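Local coordinates for ABC transporter, substrate binding protein (Polyamine) (Agrobacterium tumefaciens, PDB 4EUO) that probably serves as the periplasmic substrate-binding protein of an ABC transporter, selectively holding gamma-aminobutyrate (GABA) in a pocket between two lobes, at residues G41-M46 with D55-E60; A67-L72 with T92-G97; G141-A146 with N295-H300. All coordinates share one frame; numbering follows the deposited sequence.

Contact 1. Residues G41-M46 with D55-E60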
loop_
_atom_site.group_PDB
_atom_site.type_symbol
_atom_site.label_atom_id
_atom_site.label_comp_id
_atom_site.label_asym_id
_atom_site.label_seq_id
_atom_site.Cartn_x
_atom_site.Cartn_y
_atom_site.Cartn_z
ATOM N N GLY A 41 0.179 10.529 -11.911
ATOM C CA GLY A 41 0.054 11.409 -13.079
ATOM C C GLY A 41 -0.573 12.737 -12.676
ATOM O O GLY A 41 -0.104 13.803 -13.107
ATOM N N LYS A 42 -1.629 12.698 -11.844
ATOM C CA LYS A 42 -2.261 13.934 -11.360
ATOM C C LYS A 42 -1.312 14.715 -10.441
ATOM O O LYS A 42 -1.323 15.955 -10.469
ATOM C CB LYS A 42 -3.576 13.663 -10.631
ATOM C CG LYS A 42 -4.660 13.164 -11.583
ATOM C CD LYS A 42 -5.999 13.047 -10.884
ATOM C CE LYS A 42 -7.031 12.378 -11.762
ATOM N NZ LYS A 42 -8.416 12.780 -11.395
ATOM N N LEU A 43 -0.492 14.018 -9.633
ATOM C CA LEU A 43 0.471 14.699 -8.758
ATOM C C LEU A 43 1.454 15.455 -9.640
ATOM O O LEU A 43 1.679 16.655 -9.442
ATOM C CB LEU A 43 1.195 13.645 -7.862
ATOM C CG LEU A 43 1.942 14.202 -6.639
ATOM C CD1 LEU A 43 2.140 13.110 -5.556
ATOM C CD2 LEU A 43 3.284 14.831 -7.014
ATOM N N LYS A 44 2.055 14.772 -10.614
ATOM C CA LYS A 44 3.007 15.416 -11.501
ATOM C C LYS A 44 2.328 16.580 -12.256
ATOM O O LYS A 44 2.940 17.648 -12.380
ATOM C CB LYS A 44 3.538 14.401 -12.505
ATOM C CG LYS A 44 4.522 14.993 -13.546
ATOM C CD LYS A 44 4.860 13.869 -14.553
ATOM C CE LYS A 44 5.341 14.372 -15.898
ATOM N NZ LYS A 44 6.821 14.499 -15.939
ATOM N N ALA A 45 1.100 16.388 -12.744
ATOM C CA ALA A 45 0.441 17.471 -13.474
ATOM C C ALA A 45 0.247 18.714 -12.610
ATOM O O ALA A 45 0.452 19.833 -13.100
ATOM C CB ALA A 45 -0.889 17.001 -14.032
ATOM N N MET A 46 -0.137 18.563 -11.335
ATOM C CA MET A 46 -0.356 19.740 -10.493
ATOM C C MET A 46 0.928 20.427 -10.130
ATOM O O MET A 46 0.984 21.675 -10.046
ATOM C CB MET A 46 -1.285 19.433 -9.291
ATOM C CG MET A 46 -0.669 18.485 -8.241
ATOM S SD MET A 46 -1.728 18.233 -6.813
ATOM C CE MET A 46 -3.169 17.400 -7.562
ATOM N N ASP A 55 -1.807 18.793 -0.396
ATOM C CA ASP A 55 -0.700 19.241 0.460
ATOM C C ASP A 55 0.115 18.095 1.060
ATOM O O ASP A 55 1.324 18.198 1.188
ATOM C CB ASP A 55 -1.260 20.164 1.552
ATOM C CG ASP A 55 -1.957 21.353 0.931
ATOM O OD1 ASP A 55 -1.322 22.027 0.111
ATOM O OD2 ASP A 55 -3.156 21.529 1.193
ATOM N N VAL A 56 -0.585 17.023 1.415
ATOM C CA VAL A 56 0.063 15.815 1.914
ATOM C C VAL A 56 -0.566 14.686 1.121
ATOM O O VAL A 56 -1.790 14.609 0.985
ATOM C CB VAL A 56 -0.122 15.615 3.429
ATOM C CG1 VAL A 56 0.433 14.245 3.863
ATOM C CG2 VAL A 56 0.576 16.739 4.215
ATOM N N VAL A 57 0.292 13.816 0.576
ATOM C CA VAL A 57 -0.194 12.675 -0.191
ATOM C C VAL A 57 0.360 11.379 0.408
ATOM O O VAL A 57 1.550 11.266 0.688
ATOM C CB VAL A 57 0.219 12.786 -1.674
ATOM C CG1 VAL A 57 -0.442 11.697 -2.531
ATOM C CG2 VAL A 57 -0.129 14.162 -2.279
ATOM N N ASP A 58 -0.523 10.401 0.537
ATOM C CA ASP A 58 -0.106 9.063 0.910
ATOM C C ASP A 58 0.207 8.330 -0.416
ATOM O O ASP A 58 -0.658 8.179 -1.289
ATOM C CB ASP A 58 -1.245 8.393 1.674
ATOM C CG ASP A 58 -0.934 6.990 2.121
ATOM O OD1 ASP A 58 -0.541 6.175 1.264
ATOM O OD2 ASP A 58 -1.062 6.719 3.318
ATOM N N VAL A 59 1.473 7.910 -0.544
ATOM C CA VAL A 59 1.952 7.269 -1.773
ATOM C C VAL A 59 2.605 5.937 -1.450
ATOM O O VAL A 59 2.929 5.654 -0.304
ATOM C CB VAL A 59 2.977 8.185 -2.515
ATOM C CG1 VAL A 59 2.346 9.502 -2.938
ATOM C CG2 VAL A 59 4.226 8.421 -1.665
ATOM N N GLU A 60 2.900 5.146 -2.497
ATOM C CA GLU A 60 3.676 3.931 -2.296
ATOM C C GLU A 60 5.130 4.282 -2.027
ATOM O O GLU A 60 5.664 5.232 -2.639
ATOM C CB GLU A 60 3.529 3.025 -3.524
ATOM C CG GLU A 60 2.130 2.398 -3.549
ATOM C CD GLU A 60 1.590 2.063 -4.928
ATOM O OE1 GLU A 60 1.870 2.789 -5.902
ATOM O OE2 GLU A 60 0.796 1.104 -5.012
#
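Helix 40-48 lies over strand 56-60 with Leu43 and Val57 as the nearest backbone pair, their CA atoms 8.8 Å apart, and no hydrogen bond joins the two segments. The space between the backbones is bridged by apolar branches. Leu43 points at the strand; with CG anti to the backbone N (chi1 -164°) its CD1 methyl reaches CG2 of Val57 at 4.1 Å. This is the valine branch beside the backbone N, and the two side chains meet at a slant. The same Leu43 CD1 also approaches CG1 of Val59 at 4.5 Å, so one methyl faces two valines spaced two residues apart on the same face of the strand. Strands 32-35 and 56-60 both run parallel to strand 3-6, which lies between them, and helix 40-48 is the connection of this beta-alpha-beta crossover, in a protein of the periplasmic binding protein superfamily. The alternate side chains point elsewhere: Val56 packs on helix 237-247, while Asp58 is hydrogen-bonded to Trp8, Gln16 and Ser98. At the end of the strand Glu60 touches the bound gamma-aminobutyrate, its OE1 hydrogen-bonded to Tyr40 OH at the start of helix 40-48 and its OE2 to Tyr135 OH. The Val59 side chain is about 8 Å from the ligand.

Contact 2. Residues A67-L72 with T92-G97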
loop_
_atom_site.group_PDB
_atom_site.type_symbol
_atom_site.label_atom_id
_atom_site.label_comp_id
_atom_site.label_asym_id
_atom_site.label_seq_id
_atom_site.Cartn_x
_atom_site.Cartn_y
_atom_site.Cartn_z
ATOM N N ALA A 67 10.775 10.040 -6.214
ATOM C CA ALA A 67 10.103 11.246 -6.700
ATOM C C ALA A 67 10.828 12.550 -6.315
ATOM O O ALA A 67 10.733 13.529 -7.055
ATOM C CB ALA A 67 8.639 11.262 -6.242
ATOM N N GLY A 68 11.586 12.543 -5.234
ATOM C CA GLY A 68 12.309 13.763 -4.815
ATOM C C GLY A 68 13.323 14.305 -5.817
ATOM O O GLY A 68 13.178 15.440 -6.313
ATOM N N PRO A 69 14.267 13.440 -6.261
ATOM C CA PRO A 69 15.252 13.854 -7.285
ATOM C C PRO A 69 14.644 14.285 -8.614
ATOM O O PRO A 69 15.298 14.996 -9.375
ATOM C CB PRO A 69 16.113 12.591 -7.470
ATOM C CG PRO A 69 16.003 11.871 -6.183
ATOM C CD PRO A 69 14.565 12.080 -5.760
ATOM N N LYS A 70 13.393 13.865 -8.900
ATOM C CA LYS A 70 12.674 14.234 -10.121
ATOM C C LYS A 70 12.058 15.641 -10.021
ATOM O O LYS A 70 11.491 16.135 -11.000
ATOM C CB LYS A 70 11.584 13.189 -10.436
ATOM C CG LYS A 70 12.159 11.916 -11.011
ATOM C CD LYS A 70 11.064 10.960 -11.450
ATOM C CE LYS A 70 11.658 9.726 -12.049
ATOM N NZ LYS A 70 10.590 8.837 -12.567
ATOM N N GLY A 71 12.152 16.247 -8.836
ATOM C CA GLY A 71 11.615 17.581 -8.593
ATOM C C GLY A 71 10.132 17.596 -8.278
ATOM O O GLY A 71 9.477 18.626 -8.432
ATOM N N LEU A 72 9.566 16.436 -7.847
ATOM C CA LEU A 72 8.134 16.360 -7.591
ATOM C C LEU A 72 7.716 16.723 -6.191
ATOM O O LEU A 72 6.539 17.007 -5.967
ATOM C CB LEU A 72 7.644 14.938 -7.923
ATOM C CG LEU A 72 7.702 14.572 -9.411
ATOM C CD1 LEU A 72 7.738 13.046 -9.601
ATOM C CD2 LEU A 72 6.528 15.163 -10.167
ATOM N N THR A 92 13.308 9.225 4.144
ATOM C CA THR A 92 14.205 9.797 3.149
ATOM C C THR A 92 14.164 11.322 3.342
ATOM O O THR A 92 13.376 11.825 4.126
ATOM C CB THR A 92 13.821 9.432 1.704
ATOM O OG1 THR A 92 12.728 10.258 1.277
ATOM C CG2 THR A 92 13.514 7.946 1.498
ATOM N N ASP A 93 14.944 12.060 2.534
ATOM C CA ASP A 93 14.890 13.535 2.610
ATOM C C ASP A 93 13.517 14.089 2.196
ATOM O O ASP A 93 13.183 15.242 2.521
ATOM C CB ASP A 93 15.937 14.136 1.661
ATOM C CG ASP A 93 17.370 14.055 2.166
ATOM O OD1 ASP A 93 17.572 13.600 3.312
ATOM O OD2 ASP A 93 18.283 14.413 1.400
ATOM N N TYR A 94 12.728 13.271 1.460
ATOM C CA TYR A 94 11.435 13.696 0.921
ATOM C C TYR A 94 10.229 12.931 1.472
ATOM O O TYR A 94 9.110 13.154 0.997
ATOM C CB TYR A 94 11.442 13.524 -0.601
ATOM C CG TYR A 94 12.515 14.334 -1.293
ATOM C CD1 TYR A 94 12.267 15.641 -1.710
ATOM C CD2 TYR A 94 13.777 13.797 -1.536
ATOM C CE1 TYR A 94 13.241 16.388 -2.376
ATOM C CE2 TYR A 94 14.771 14.544 -2.180
ATOM C CZ TYR A 94 14.485 15.832 -2.614
ATOM O OH TYR A 94 15.433 16.593 -3.261
ATOM N N SER A 95 10.429 11.994 2.392
ATOM C CA SER A 95 9.311 11.139 2.797
ATOM C C SER A 95 9.531 10.474 4.130
ATOM O O SER A 95 10.677 10.316 4.580
ATOM C CB SER A 95 9.131 10.039 1.741
ATOM O OG SER A 95 10.275 9.186 1.671
ATOM N N VAL A 96 8.446 10.075 4.763
ATOM C CA VAL A 96 8.467 9.236 5.943
ATOM C C VAL A 96 7.373 8.188 5.741
ATOM O O VAL A 96 6.436 8.389 4.942
ATOM C CB VAL A 96 8.263 10.001 7.259
ATOM C CG1 VAL A 96 9.432 10.971 7.520
ATOM C CG2 VAL A 96 6.927 10.718 7.286
ATOM N N GLY A 97 7.438 7.111 6.496
ATOM C CA GLY A 97 6.408 6.091 6.381
ATOM C C GLY A 97 5.044 6.548 6.856
ATOM O O GLY A 97 4.933 7.354 7.779
#
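Two torsions lay the Tyr94 ring on Gly68: chi1 of -60° sets CG anti to the carbonyl carbon and beside the backbone N, and chi2 of -89° turns the ring so that one face meets the glycine. The result is a CH-pi contact at the end of helix 61-67, where the chain leaves in a Schellman motif. Gly68 CA sits 3.4 Å from the Tyr94 ring centroid, only 4° off the ring normal, so it lies over the centre rather than the rim. Its distances to the six ring carbons are accordingly almost equal, beginning with 3.6 Å to Tyr94 CG. Having no side chain, Gly68 lets the ring settle directly on the backbone, and Gly68 C follows CA along the face to lie 3.7 Å from Tyr94 CZ. Pro69 adds a looser approach, its N 4.3 Å from Tyr94 CE2. The Schellman turn is closed by Leu72 N to Ala67 O at 3.2 Å and by Gly71 N to Gly68 O at 2.8 Å, with Gly71 at positive phi as the C-prime residue. Across the contact, Tyr94 follows Thr92 in an ST turn that leads toward strand 96-107. Leu73 also packs on the Tyr94 side chain, and Tyr94 OH has a weak hydrogen bond with Lys75 NZ. The ring's own backbone is steadied by Thr92 OG1, which accepts from Tyr94 N at 3.0 Å and shares a 2.7 Å hydrogen bond with Ser95 OG.

Contact 3. Residues G141-A146 with N295-H300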
loop_
_atom_site.group_PDB
_atom_site.type_symbol
_atom_site.label_atom_id
_atom_site.label_comp_id
_atom_site.label_asym_id
_atom_site.label_seq_id
_atom_site.Cartn_x
_atom_site.Cartn_y
_atom_site.Cartn_z
ATOM N N GLY A 141 4.938 -6.288 -5.849
ATOM C CA GLY A 141 3.940 -7.251 -5.398
ATOM C C GLY A 141 3.625 -8.370 -6.368
ATOM O O GLY A 141 3.854 -9.549 -6.065
ATOM N N VAL A 142 3.051 -8.030 -7.533
ATOM C CA VAL A 142 2.589 -9.075 -8.461
ATOM C C VAL A 142 3.765 -9.834 -9.053
ATOM O O VAL A 142 3.733 -11.079 -9.127
ATOM C CB VAL A 142 1.700 -8.498 -9.565
ATOM C CG1 VAL A 142 1.340 -9.606 -10.537
ATOM C CG2 VAL A 142 0.428 -7.924 -8.974
ATOM N N ILE A 143 4.814 -9.130 -9.478
ATOM C CA ILE A 143 5.975 -9.812 -10.053
ATOM C C ILE A 143 6.587 -10.741 -8.998
ATOM O O ILE A 143 6.898 -11.890 -9.302
ATOM C CB ILE A 143 6.955 -8.743 -10.584
ATOM C CG1 ILE A 143 6.392 -8.124 -11.885
ATOM C CG2 ILE A 143 8.372 -9.354 -10.802
ATOM C CD1 ILE A 143 6.998 -6.807 -12.281
ATOM N N GLU A 144 6.745 -10.263 -7.760
ATOM C CA GLU A 144 7.289 -11.103 -6.705
ATOM C C GLU A 144 6.384 -12.309 -6.436
ATOM O O GLU A 144 6.883 -13.429 -6.316
ATOM C CB GLU A 144 7.467 -10.297 -5.410
ATOM C CG GLU A 144 8.584 -9.245 -5.423
ATOM C CD GLU A 144 8.267 -7.893 -6.031
ATOM O OE1 GLU A 144 7.194 -7.710 -6.654
ATOM O OE2 GLU A 144 9.111 -6.986 -5.832
ATOM N N ALA A 145 5.067 -12.116 -6.413
ATOM C CA ALA A 145 4.169 -13.246 -6.186
ATOM C C ALA A 145 4.309 -14.277 -7.306
ATOM O O ALA A 145 4.314 -15.490 -7.015
ATOM C CB ALA A 145 2.737 -12.754 -6.077
ATOM N N ALA A 146 4.414 -13.837 -8.572
ATOM C CA ALA A 146 4.590 -14.769 -9.695
ATOM C C ALA A 146 5.903 -15.555 -9.523
ATOM O O ALA A 146 5.927 -16.778 -9.747
ATOM C CB ALA A 146 4.623 -13.979 -10.996
ATOM N N ASN A 295 13.333 -0.013 -2.302
ATOM C CA ASN A 295 14.479 0.752 -2.784
ATOM C C ASN A 295 14.948 0.202 -4.134
ATOM O O ASN A 295 15.265 0.966 -5.047
ATOM C CB ASN A 295 15.578 0.722 -1.750
ATOM C CG ASN A 295 15.225 1.560 -0.550
ATOM O OD1 ASN A 295 15.418 1.149 0.599
ATOM N ND2 ASN A 295 14.662 2.741 -0.793
ATOM N N TYR A 296 14.911 -1.111 -4.292
ATOM C CA TYR A 296 15.240 -1.723 -5.568
ATOM C C TYR A 296 14.271 -1.225 -6.635
ATOM O O TYR A 296 14.680 -0.804 -7.723
ATOM C CB TYR A 296 15.141 -3.258 -5.478
ATOM C CG TYR A 296 15.384 -3.922 -6.804
ATOM C CD1 TYR A 296 16.673 -4.235 -7.220
ATOM C CD2 TYR A 296 14.320 -4.256 -7.647
ATOM C CE1 TYR A 296 16.903 -4.825 -8.451
ATOM C CE2 TYR A 296 14.537 -4.838 -8.880
ATOM C CZ TYR A 296 15.830 -5.129 -9.276
ATOM O OH TYR A 296 16.028 -5.678 -10.500
ATOM N N TRP A 297 12.969 -1.235 -6.320
ATOM C CA TRP A 297 11.979 -0.735 -7.248
ATOM C C TRP A 297 12.193 0.759 -7.530
ATOM O O TRP A 297 12.115 1.168 -8.701
ATOM C CB TRP A 297 10.563 -0.988 -6.708
ATOM C CG TRP A 297 10.027 -2.334 -7.085
ATOM C CD1 TRP A 297 10.298 -3.537 -6.491
ATOM C CD2 TRP A 297 9.096 -2.595 -8.129
ATOM N NE1 TRP A 297 9.565 -4.537 -7.097
ATOM C CE2 TRP A 297 8.806 -3.982 -8.101
ATOM C CE3 TRP A 297 8.397 -1.779 -9.022
ATOM C CZ2 TRP A 297 7.873 -4.565 -8.960
ATOM C CZ3 TRP A 297 7.462 -2.350 -9.862
ATOM C CH2 TRP A 297 7.211 -3.726 -9.833
ATOM N N ALA A 298 12.502 1.568 -6.511
ATOM C CA ALA A 298 12.706 3.006 -6.738
ATOM C C ALA A 298 13.857 3.217 -7.738
ATOM O O ALA A 298 13.740 4.059 -8.623
ATOM C CB ALA A 298 13.064 3.674 -5.431
ATOM N N GLN A 299 14.915 2.399 -7.642
ATOM C CA GLN A 299 16.109 2.554 -8.520
ATOM C C GLN A 299 15.813 2.147 -9.952
ATOM O O GLN A 299 16.551 2.566 -10.861
ATOM C CB GLN A 299 17.278 1.710 -7.986
ATOM C CG GLN A 299 17.855 2.206 -6.662
ATOM C CD GLN A 299 18.988 1.333 -6.101
ATOM O OE1 GLN A 299 19.034 1.003 -4.914
ATOM N NE2 GLN A 299 19.943 0.944 -6.916
ATOM N N HIS A 300 14.782 1.321 -10.185
ATOM C CA HIS A 300 14.473 0.790 -11.513
ATOM C C HIS A 300 13.020 1.092 -11.870
ATOM O O HIS A 300 12.438 0.431 -12.740
ATOM C CB HIS A 300 14.663 -0.747 -11.488
ATOM C CG HIS A 300 16.021 -1.210 -11.011
ATOM N ND1 HIS A 300 17.069 -1.491 -11.887
ATOM C CD2 HIS A 300 16.446 -1.437 -9.754
ATOM C CE1 HIS A 300 18.092 -1.855 -11.116
ATOM N NE2 HIS A 300 17.765 -1.840 -9.823
#
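Glu144 OE2 is held by two groups, the indole NE1 of Trp297 and the hydroxyl of Tyr158. Trp297 NE1 donates to Glu144 OE2 over 2.8 Å at an N-H...O angle of 155°; the oxygen receives it on its syn lone pair, the side of OE1. Carboxylate and indole planes lie only 20° apart, so the acid meets the edge of the ring nearly coplanar with it. A bend at chi2 (83°) folds the Glu144 chain back toward its own helix start, where OE1 accepts from Gly141 N at 2.8 Å, a bond arriving from above the carboxylate plane. Gly141 is the N-cap of helix 142-149, and Glu144, three residues on, ties back to its N-H. Three hydrogen bonds thus fix the rotation of a buried carboxylate, and their setting at a helix N-terminus would probably favour its charged form. Ile143, one residue earlier, supplies the apolar part: its CD1 methyl lies 3.9 Å from Trp297 CH2, approaching the six-membered ring obliquely. Ile304 and Trp308 of helix 301-313 extend the packing around Ile143. Trp297, whose side chain is about 12 Å from the bound gamma-aminobutyrate, also touches Asp62 of helix 61-67. Joining helix 142-149, which packs on helix 162-170, to helix 294-299, which rests on helix 61-67, the contact is consistent with a bridge between the two lobes of a ligand-bound periplasmic binding protein.

The three contacts follow one another in series along the chain. Contacts 1 and 2 are neighbours, their centres 11 Å apart, and both reach the mixed central sheet. They touch where Lys44 CA meets Leu72 CD2 at 3.8 Å, so the crossover helix 40-48 packs against the loop that follows helix 61-67. Contact 3 stands apart, its centre 21 Å from that of contact 1 and 19 Å from that of contact 2, and it joins segments 149 residues apart. Helix 61-67 ties the set together: Glu60 of contact 1 is its N-cap, contact 2 forms at its end, and helix 294-299 of contact 3 packs against it; through its contact with helix 142-149 that helix probably links one lobe to the other.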